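PDB 1UN8: dihydroxyacetone kinase from Citrobacter freundii, which phosphorylates dihydroxyacetone with ATP to give dihydroxyacetone phosphate, a step of glycerol fermentation that depends on a divalent metal ion. Local coordinates for residues 262-265 with 266-270; 373-376 with 377-381; 400-403 with 404-407; 459-462 with 463-467. One frame throughout, in Å; residues are numbered along the deposited sequence.

Contact 1 of 4, residues 262-265 with 266-270; sequences GGVS and VAEMA
Ser265 and Glu268 are brought together by two first torsions. In Ser265, OG stands between the backbone N and the carbonyl carbon (chi1 65°), and in Glu268, CG lies beside the backbone N (chi1 -72°), from where the chain runs extended back to the serine. The hydroxyl gives its proton to Glu268 OE1, with 2.7 Å from Ser265 OG to Glu268 OE1, and uses the anti lone pair of that oxygen. OG in turn accepts from the backbone: Glu268 N lies 3.0 Å from Ser265 OG. The return bond runs from Ser265 N to Glu268 OE1, 3.0 Å long, and meets the oxygen from above the carboxylate plane. Side chain and backbone thus cap each other in both directions, a capping box with Ser265 as N-cap of helix 266-277, which follows strand 254-260 in the DhaK part of the chain. The first helical turn closes with Met269 N on Ser265 O at 2.9 Å. Beside the box, CB of Val264 is directed toward the helix, and the valine side chain crosses that of Met269 at about a right angle, with Val264 CB 4.1 Å from Met269 SD. Two further partners hold the carboxylate: Lys301 forms a salt bridge with Glu268 OE1, which probably favours the charged form, while Glu268 OE2 accepts from the backbone N of Phe5 of the second subunit.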
loop_
_atom_site.group_PDB
_atom_site.type_symbol
_atom_site.label_atom_id
_atom_site.label_comp_id
_atom_site.label_asym_id
_atom_site.label_seq_id
_atom_site.Cartn_x
_atom_site.Cartn_y
_atom_site.Cartn_z
ATOM N N GLY A 262 3.056 -3.911 -3.462
ATOM C CA GLY A 262 1.644 -3.931 -3.141
ATOM C C GLY A 262 1.195 -4.495 -1.818
ATOM O O GLY A 262 0.139 -4.096 -1.316
ATOM N N GLY A 263 1.974 -5.407 -1.245
ATOM C CA GLY A 263 1.577 -6.015 0.007
ATOM C C GLY A 263 2.457 -5.791 1.220
ATOM O O GLY A 263 2.211 -6.369 2.278
ATOM N N VAL A 264 3.483 -4.972 1.101
ATOM C CA VAL A 264 4.327 -4.730 2.255
ATOM C C VAL A 264 3.692 -3.643 3.112
ATOM O O VAL A 264 3.099 -2.698 2.587
ATOM C CB VAL A 264 5.718 -4.288 1.833
ATOM C CG1 VAL A 264 6.570 -4.048 3.058
ATOM C CG2 VAL A 264 6.334 -5.347 0.926
ATOM N N SER A 265 3.794 -3.783 4.431
ATOM C CA SER A 265 3.231 -2.786 5.341
ATOM C C SER A 265 4.087 -1.520 5.259
ATOM O O SER A 265 5.280 -1.588 4.959
ATOM C CB SER A 265 3.238 -3.307 6.776
ATOM O OG SER A 265 4.567 -3.484 7.230
ATOM N N VAL A 266 3.481 -0.373 5.535
ATOM C CA VAL A 266 4.202 0.892 5.486
ATOM C C VAL A 266 5.346 0.827 6.494
ATOM O O VAL A 266 6.446 1.329 6.234
ATOM C CB VAL A 266 3.252 2.080 5.797
ATOM C CG1 VAL A 266 4.033 3.373 5.923
ATOM C CG2 VAL A 266 2.203 2.205 4.682
ATOM N N ALA A 267 5.094 0.194 7.634
ATOM C CA ALA A 267 6.123 0.054 8.656
ATOM C C ALA A 267 7.331 -0.638 8.034
ATOM O O ALA A 267 8.459 -0.146 8.100
ATOM C CB ALA A 267 5.591 -0.770 9.836
ATOM N N GLU A 268 7.080 -1.791 7.422
ATOM C CA GLU A 268 8.144 -2.552 6.787
ATOM C C GLU A 268 8.893 -1.711 5.750
ATOM O O GLU A 268 10.135 -1.728 5.694
ATOM C CB GLU A 268 7.569 -3.810 6.128
ATOM C CG GLU A 268 7.133 -4.899 7.108
ATOM C CD GLU A 268 6.375 -6.023 6.426
ATOM O OE1 GLU A 268 5.166 -5.860 6.159
ATOM O OE2 GLU A 268 6.993 -7.072 6.146
ATOM N N MET A 269 8.140 -0.972 4.941
ATOM C CA MET A 269 8.741 -0.134 3.906
ATOM C C MET A 269 9.695 0.887 4.512
ATOM O O MET A 269 10.702 1.225 3.899
ATOM C CB MET A 269 7.658 0.574 3.103
ATOM C CG MET A 269 6.882 -0.355 2.186
ATOM S SD MET A 269 7.827 -0.923 0.757
ATOM C CE MET A 269 8.634 -2.282 1.428
ATOM N N ALA A 270 9.373 1.367 5.714
ATOM C CA ALA A 270 10.215 2.334 6.406
ATOM C C ALA A 270 11.505 1.653 6.834
ATOM O O ALA A 270 12.596 2.198 6.658
ATOM C CB ALA A 270 9.493 2.898 7.619
#

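Contact 2 of 4, residues 373-376 with 377-381; sequences ETHL and NALDA
Glu373 and Asn377, one helical turn apart, lie side by side and point the same way, with Glu373 CG 3.7 Å from Asn377 ND2. Their carboxylate and amide planes are turned 72° against each other, and the polar ends meet through a shared partner: Ser390 OG is hydrogen-bonded to both Glu373 OE1 and Asn377 ND2, while Arg397 makes a salt bridge with Glu373 OE2. With CG of Glu373 anti to its N (chi1 -173°) and the rest of the chain fully extended, the carboxylate reaches these residues of the following helix. This is the close-knit side of the contact, where each flat group is fixed by partners outside the helix. The backbone beneath is regular alpha-helix, with Asn377 N 3.0 Å from Glu373 O and Leu379 N 3.1 Å from His375 O.

The other flank is looser: the exposed His375 lies against the buried Leu379, and solvent is met by His375, Thr374 and Ala378. Leu379 CG lies over one face of the His375 imidazole, offset toward the rim, and Leu379 CD1 comes within 3.7 Å of His375 NE2. Leu376, also buried, touches Leu379 only lightly: Leu376 CD2 and Leu379 CD1 are 4.4 Å apart.

Farther along, Asp380 OD2 accepts from the backbone N of both Asp387 and Thr388, two ATP-binding residues, consistent with a second-shell place behind the nucleotide site. Helix 373-381 packs against helix 534-547, where His375 and Leu376 meet Gln537 and Asp380 meets Pro534, while Glu373 and Asn377 join it to helix 388-404.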
loop_
_atom_site.group_PDB
_atom_site.type_symbol
_atom_site.label_atom_id
_atom_site.label_comp_id
_atom_site.label_asym_id
_atom_site.label_seq_id
_atom_site.Cartn_x
_atom_site.Cartn_y
_atom_site.Cartn_z
ATOM N N GLU A 373 -5.031 -10.869 50.324
ATOM C CA GLU A 373 -4.406 -11.402 49.111
ATOM C C GLU A 373 -4.996 -12.672 48.511
ATOM O O GLU A 373 -5.504 -12.660 47.391
ATOM C CB GLU A 373 -2.900 -11.609 49.308
ATOM C CG GLU A 373 -2.185 -12.011 48.011
ATOM C CD GLU A 373 -0.666 -12.085 48.150
ATOM O OE1 GLU A 373 0.003 -12.403 47.142
ATOM O OE2 GLU A 373 -0.140 -11.829 49.255
ATOM N N THR A 374 -4.927 -13.771 49.246
ATOM C CA THR A 374 -5.444 -15.020 48.727
ATOM C C THR A 374 -6.950 -15.014 48.460
ATOM O O THR A 374 -7.406 -15.596 47.470
ATOM C CB THR A 374 -5.067 -16.191 49.658
ATOM O OG1 THR A 374 -5.812 -17.358 49.285
ATOM C CG2 THR A 374 -5.334 -15.832 51.109
ATOM N N HIS A 375 -7.725 -14.360 49.322
ATOM C CA HIS A 375 -9.169 -14.305 49.119
ATOM C C HIS A 375 -9.507 -13.535 47.845
ATOM O O HIS A 375 -10.376 -13.949 47.069
ATOM C CB HIS A 375 -9.875 -13.644 50.309
ATOM C CG HIS A 375 -11.349 -13.457 50.107
ATOM N ND1 HIS A 375 -12.212 -14.509 49.886
ATOM C CD2 HIS A 375 -12.109 -12.336 50.063
ATOM C CE1 HIS A 375 -13.439 -14.046 49.714
ATOM N NE2 HIS A 375 -13.404 -12.729 49.816
ATOM N N LEU A 376 -8.819 -12.417 47.626
ATOM C CA LEU A 376 -9.077 -11.616 46.440
ATOM C C LEU A 376 -8.612 -12.318 45.164
ATOM O O LEU A 376 -9.170 -12.079 44.080
ATOM C CB LEU A 376 -8.431 -10.231 46.576
ATOM C CG LEU A 376 -9.047 -9.324 47.657
ATOM C CD1 LEU A 376 -8.347 -7.982 47.670
ATOM C CD2 LEU A 376 -10.528 -9.132 47.397
ATOM N N ASN A 377 -7.605 -13.183 45.278
ATOM C CA ASN A 377 -7.133 -13.919 44.107
ATOM C C ASN A 377 -8.188 -14.958 43.754
ATOM O O ASN A 377 -8.521 -15.160 42.580
ATOM C CB ASN A 377 -5.797 -14.609 44.381
ATOM C CG ASN A 377 -4.628 -13.640 44.366
ATOM O OD1 ASN A 377 -4.625 -12.665 43.611
ATOM N ND2 ASN A 377 -3.618 -13.913 45.183
ATOM N N ALA A 378 -8.719 -15.604 44.787
ATOM C CA ALA A 378 -9.751 -16.612 44.616
ATOM C C ALA A 378 -10.932 -16.016 43.857
ATOM O O ALA A 378 -11.431 -16.610 42.907
ATOM C CB ALA A 378 -10.201 -17.127 45.981
ATOM N N LEU A 379 -11.379 -14.838 44.279
ATOM C CA LEU A 379 -12.501 -14.192 43.615
ATOM C C LEU A 379 -12.126 -13.835 42.190
ATOM O O LEU A 379 -12.924 -14.006 41.271
ATOM C CB LEU A 379 -12.915 -12.922 44.362
ATOM C CG LEU A 379 -13.544 -13.082 45.747
ATOM C CD1 LEU A 379 -13.871 -11.709 46.300
ATOM C CD2 LEU A 379 -14.807 -13.934 45.659
ATOM N N ASP A 380 -10.907 -13.348 42.005
ATOM C CA ASP A 380 -10.457 -12.953 40.680
ATOM C C ASP A 380 -10.271 -14.146 39.750
ATOM O O ASP A 380 -10.447 -14.028 38.540
ATOM C CB ASP A 380 -9.156 -12.155 40.781
ATOM C CG ASP A 380 -8.875 -11.335 39.526
ATOM O OD1 ASP A 380 -9.829 -10.716 38.992
ATOM O OD2 ASP A 380 -7.708 -11.294 39.080
ATOM N N ALA A 381 -9.920 -15.295 40.318
ATOM C CA ALA A 381 -9.706 -16.511 39.534
ATOM C C ALA A 381 -10.963 -16.979 38.796
ATOM O O ALA A 381 -10.868 -17.593 37.733
ATOM C CB ALA A 381 -9.190 -17.631 40.441
#

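Contact 3 of 4, residues 400-403 with 404-407; sequences ASLL and HRQQ
Arg405 reaches back along the helix to Ser401, and its side chain can be followed outward from the backbone. Arg405 CB lies 3.6 Å from Ser401 O, and CG keeps to the same carbonyl. CD carries the chain on toward the serine hydroxyl, and the bend at the next bond (chi3 -88°) swings the guanidinium round so that its NE-NH2 side faces Ser401 OG. Arg405 NE is 3.0 Å and Arg405 NH2 3.1 Å from Ser401 OG; both bonds run close to the guanidinium plane, so one oxygen is gripped side-on by two N-H groups. CZ and NH2 also pass Leu402, whose CD2 lies over one face of the guanidinium, 3.6 Å from Arg405 NH2.

Here the helix ends in a Schellman motif. Gln406, with positive phi, is the C-prime residue: Gln407 N bonds to Leu402 O at 2.9 Å and Gln406 N to Leu403 O at 3.0 Å. Gln407 CB then packs at 3.8 Å on Leu402 CD2, and Ala400 O sits over a face of the His404 ring.

The contact closes helix 388-404 at the surface of the helical barrel. His404 NE2 is hydrogen-bonded to Glu363 of helix 356-371, on which Ala400 and Leu403 also pack, while Leu402 and Leu403 touch Leu408 in the loop leading to helix 413-427.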
loop_
_atom_site.group_PDB
_atom_site.type_symbol
_atom_site.label_atom_id
_atom_site.label_comp_id
_atom_site.label_asym_id
_atom_site.label_seq_id
_atom_site.Cartn_x
_atom_site.Cartn_y
_atom_site.Cartn_z
ATOM N N ALA A 400 3.218 0.161 53.029
ATOM C CA ALA A 400 3.368 -0.277 54.417
ATOM C C ALA A 400 4.845 -0.210 54.778
ATOM O O ALA A 400 5.219 0.271 55.851
ATOM C CB ALA A 400 2.865 -1.704 54.574
ATOM N N SER A 401 5.675 -0.712 53.867
ATOM C CA SER A 401 7.116 -0.708 54.052
ATOM C C SER A 401 7.551 0.731 54.307
ATOM O O SER A 401 8.108 1.045 55.359
ATOM C CB SER A 401 7.805 -1.252 52.800
ATOM O OG SER A 401 9.211 -1.264 52.969
ATOM N N LEU A 402 7.286 1.610 53.349
ATOM C CA LEU A 402 7.643 3.015 53.501
ATOM C C LEU A 402 7.160 3.528 54.847
ATOM O O LEU A 402 7.867 4.263 55.527
ATOM C CB LEU A 402 7.027 3.844 52.380
ATOM C CG LEU A 402 7.708 3.644 51.023
ATOM C CD1 LEU A 402 6.913 4.328 49.915
ATOM C CD2 LEU A 402 9.127 4.191 51.101
ATOM N N LEU A 403 5.951 3.144 55.236
ATOM C CA LEU A 403 5.423 3.576 56.523
ATOM C C LEU A 403 6.312 3.057 57.647
ATOM O O LEU A 403 6.747 3.822 58.509
ATOM C CB LEU A 403 4.008 3.043 56.742
ATOM C CG LEU A 403 3.455 3.337 58.147
ATOM C CD1 LEU A 403 3.130 4.826 58.249
ATOM C CD2 LEU A 403 2.210 2.493 58.430
ATOM N N HIS A 404 6.572 1.750 57.631
ATOM C CA HIS A 404 7.393 1.106 58.651
ATOM C C HIS A 404 8.841 1.605 58.706
ATOM O O HIS A 404 9.518 1.449 59.722
ATOM C CB HIS A 404 7.378 -0.413 58.452
ATOM C CG HIS A 404 6.040 -1.042 58.694
ATOM N ND1 HIS A 404 5.654 -2.224 58.095
ATOM C CD2 HIS A 404 4.984 -0.637 59.442
ATOM C CE1 HIS A 404 4.418 -2.518 58.460
ATOM N NE2 HIS A 404 3.988 -1.572 59.277
ATOM N N ARG A 405 9.314 2.198 57.616
ATOM C CA ARG A 405 10.674 2.729 57.555
ATOM C C ARG A 405 10.660 4.235 57.813
ATOM O O ARG A 405 11.601 4.940 57.456
ATOM C CB ARG A 405 11.289 2.465 56.172
ATOM C CG ARG A 405 11.704 1.030 55.900
ATOM C CD ARG A 405 12.395 0.940 54.552
ATOM N NE ARG A 405 11.450 0.720 53.461
ATOM C CZ ARG A 405 11.606 1.183 52.223
ATOM N NH1 ARG A 405 12.674 1.910 51.912
ATOM N NH2 ARG A 405 10.699 0.903 51.291
ATOM N N GLN A 406 9.591 4.719 58.441
ATOM C CA GLN A 406 9.425 6.146 58.732
ATOM C C GLN A 406 9.778 7.009 57.526
ATOM O O GLN A 406 10.347 8.087 57.672
ATOM C CB GLN A 406 10.291 6.571 59.920
ATOM C CG GLN A 406 9.911 5.925 61.238
ATOM C CD GLN A 406 10.486 4.531 61.386
ATOM O OE1 GLN A 406 11.703 4.361 61.511
ATOM N NE2 GLN A 406 9.616 3.520 61.367
ATOM N N GLN A 407 9.417 6.537 56.340
ATOM C CA GLN A 407 9.726 7.250 55.102
ATOM C C GLN A 407 8.583 8.052 54.480
ATOM O O GLN A 407 8.779 8.717 53.462
ATOM C CB GLN A 407 10.256 6.254 54.062
ATOM C CG GLN A 407 11.632 5.703 54.381
ATOM C CD GLN A 407 12.685 6.795 54.402
ATOM O OE1 GLN A 407 12.978 7.411 53.372
ATOM N NE2 GLN A 407 13.249 7.054 55.582
#

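Contact 4 of 4, residues 459-462 with 463-467; sequences TGLA and QMKFY
Leu461 meets Met464 and Lys465 along helix 453-468, one of the helices of the eight-helix barrel that forms the ATP-binding domain. The backbone bonds are those of an unbroken alpha-helix, each joining residues four apart: Gln463 N lies 2.9 Å from Thr459 O, and Phe466 N lies 3.1 Å from Ala462 O.

The apolar contacts belong to the buried face. Leu461 CD1 touches Met464 CE at 3.8 Å, the two side chains crossing at a slant. Met464 is extended as far as SD, with CG anti to the backbone N (chi1 -175°), and bends only at its last torsion, about CG-SD (chi3 65°), which sets the methyl beside the leucine. Both residues also pack on Ile478 of helix 478-490. Met464 lies close to Met477, an ATP-binding residue, which places this apolar layer probably behind the nucleotide site. Toward the edge of this face, the aliphatic part of Lys465 runs past Leu461, with Lys465 CD 4.1 Å from Leu461 CG, before its ammonium reaches Gln482 for a hydrogen bond.

The polar ends face other partners. Gln463 NE2 and Tyr467 OH are both hydrogen-bonded to Glu123 OE1 of the second subunit, which makes this side of the helix part of the dimer interface. Near the start of the Gln463 side chain, where it folds back along its own helix, its CG rests 3.3 Å from Thr459 O and 4.4 Å from Thr459 CG2.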
loop_
_atom_site.group_PDB
_atom_site.type_symbol
_atom_site.label_atom_id
_atom_site.label_comp_id
_atom_site.label_asym_id
_atom_site.label_seq_id
_atom_site.Cartn_x
_atom_site.Cartn_y
_atom_site.Cartn_z
ATOM N N THR A 459 -12.444 13.416 43.390
ATOM C CA THR A 459 -11.837 13.860 42.144
ATOM C C THR A 459 -11.010 12.686 41.621
ATOM O O THR A 459 -10.974 12.429 40.414
ATOM C CB THR A 459 -10.926 15.092 42.363
ATOM O OG1 THR A 459 -11.733 16.225 42.701
ATOM C CG2 THR A 459 -10.125 15.412 41.098
ATOM N N GLY A 460 -10.364 11.971 42.542
ATOM C CA GLY A 460 -9.572 10.810 42.163
ATOM C C GLY A 460 -10.453 9.797 41.447
ATOM O O GLY A 460 -10.071 9.234 40.401
ATOM N N LEU A 461 -11.640 9.573 42.015
ATOM C CA LEU A 461 -12.618 8.646 41.452
ATOM C C LEU A 461 -13.054 9.114 40.066
ATOM O O LEU A 461 -13.093 8.338 39.118
ATOM C CB LEU A 461 -13.838 8.565 42.365
ATOM C CG LEU A 461 -14.961 7.652 41.876
ATOM C CD1 LEU A 461 -14.455 6.230 41.751
ATOM C CD2 LEU A 461 -16.129 7.726 42.851
ATOM N N ALA A 462 -13.386 10.396 39.969
ATOM C CA ALA A 462 -13.820 11.001 38.715
ATOM C C ALA A 462 -12.787 10.807 37.596
ATOM O O ALA A 462 -13.139 10.532 36.450
ATOM C CB ALA A 462 -14.077 12.499 38.931
ATOM N N GLN A 463 -11.511 10.966 37.937
ATOM C CA GLN A 463 -10.451 10.805 36.956
ATOM C C GLN A 463 -10.275 9.328 36.620
ATOM O O GLN A 463 -10.035 8.962 35.469
ATOM C CB GLN A 463 -9.147 11.406 37.491
ATOM C CG GLN A 463 -9.224 12.916 37.637
ATOM C CD GLN A 463 -9.681 13.584 36.347
ATOM O OE1 GLN A 463 -10.847 13.962 36.212
ATOM N NE2 GLN A 463 -8.756 13.755 35.400
ATOM N N MET A 464 -10.408 8.476 37.624
ATOM C CA MET A 464 -10.270 7.055 37.393
ATOM C C MET A 464 -11.355 6.620 36.398
ATOM O O MET A 464 -11.114 5.800 35.507
ATOM C CB MET A 464 -10.397 6.308 38.718
ATOM C CG MET A 464 -10.150 4.822 38.627
ATOM S SD MET A 464 -9.630 4.158 40.218
ATOM C CE MET A 464 -11.098 4.444 41.184
ATOM N N LYS A 465 -12.543 7.201 36.526
ATOM C CA LYS A 465 -13.650 6.852 35.634
ATOM C C LYS A 465 -13.450 7.372 34.219
ATOM O O LYS A 465 -13.748 6.682 33.247
ATOM C CB LYS A 465 -14.976 7.387 36.189
ATOM C CG LYS A 465 -15.377 6.757 37.515
ATOM C CD LYS A 465 -16.586 7.442 38.139
ATOM C CE LYS A 465 -17.815 7.305 37.261
ATOM N NZ LYS A 465 -19.026 7.809 37.965
ATOM N N PHE A 466 -12.941 8.593 34.104
ATOM C CA PHE A 466 -12.723 9.195 32.800
ATOM C C PHE A 466 -11.770 8.374 31.935
ATOM O O PHE A 466 -12.075 8.059 30.788
ATOM C CB PHE A 466 -12.161 10.610 32.953
ATOM C CG PHE A 466 -11.949 11.300 31.644
ATOM C CD1 PHE A 466 -13.020 11.895 30.975
ATOM C CD2 PHE A 466 -10.693 11.282 31.032
ATOM C CE1 PHE A 466 -12.849 12.462 29.713
ATOM C CE2 PHE A 466 -10.508 11.846 29.770
ATOM C CZ PHE A 466 -11.594 12.438 29.108
ATOM N N TYR A 467 -10.617 8.032 32.494
ATOM C CA TYR A 467 -9.614 7.268 31.766
ATOM C C TYR A 467 -9.961 5.787 31.725
ATOM O O TYR A 467 -9.845 5.143 30.684
ATOM C CB TYR A 467 -8.236 7.453 32.418
ATOM C CG TYR A 467 -7.763 8.888 32.475
ATOM C CD1 TYR A 467 -7.256 9.425 33.655
ATOM C CD2 TYR A 467 -7.832 9.711 31.353
ATOM C CE1 TYR A 467 -6.833 10.753 33.718
ATOM C CE2 TYR A 467 -7.410 11.034 31.402
ATOM C CZ TYR A 467 -6.914 11.550 32.589
ATOM O OH TYR A 467 -6.513 12.865 32.657
#

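Overall arrangement
Contact 1 belongs to the DhaK part of the chain and is buried; contacts 2, 3 and 4 lie in the DhaL helical barrel, with centres 25 to 27 Å apart. Contacts 2 and 4 are partly buried stretches within helices, both near ATP-binding residues, whereas contact 3 is at the surface, away from the substrate and ATP sites. Helix starts and ends differ in chemistry: contact 1 opens a helix with a serine and a carboxylate, and contact 3 closes one with backbone bonds, an arginine gripping a serine hydroxyl alongside. Helix 388-404 links contacts 2 and 3, since it partners the first and carries the second. Contacts 1 and 4, about 39 Å apart between centres, both touch the second subunit.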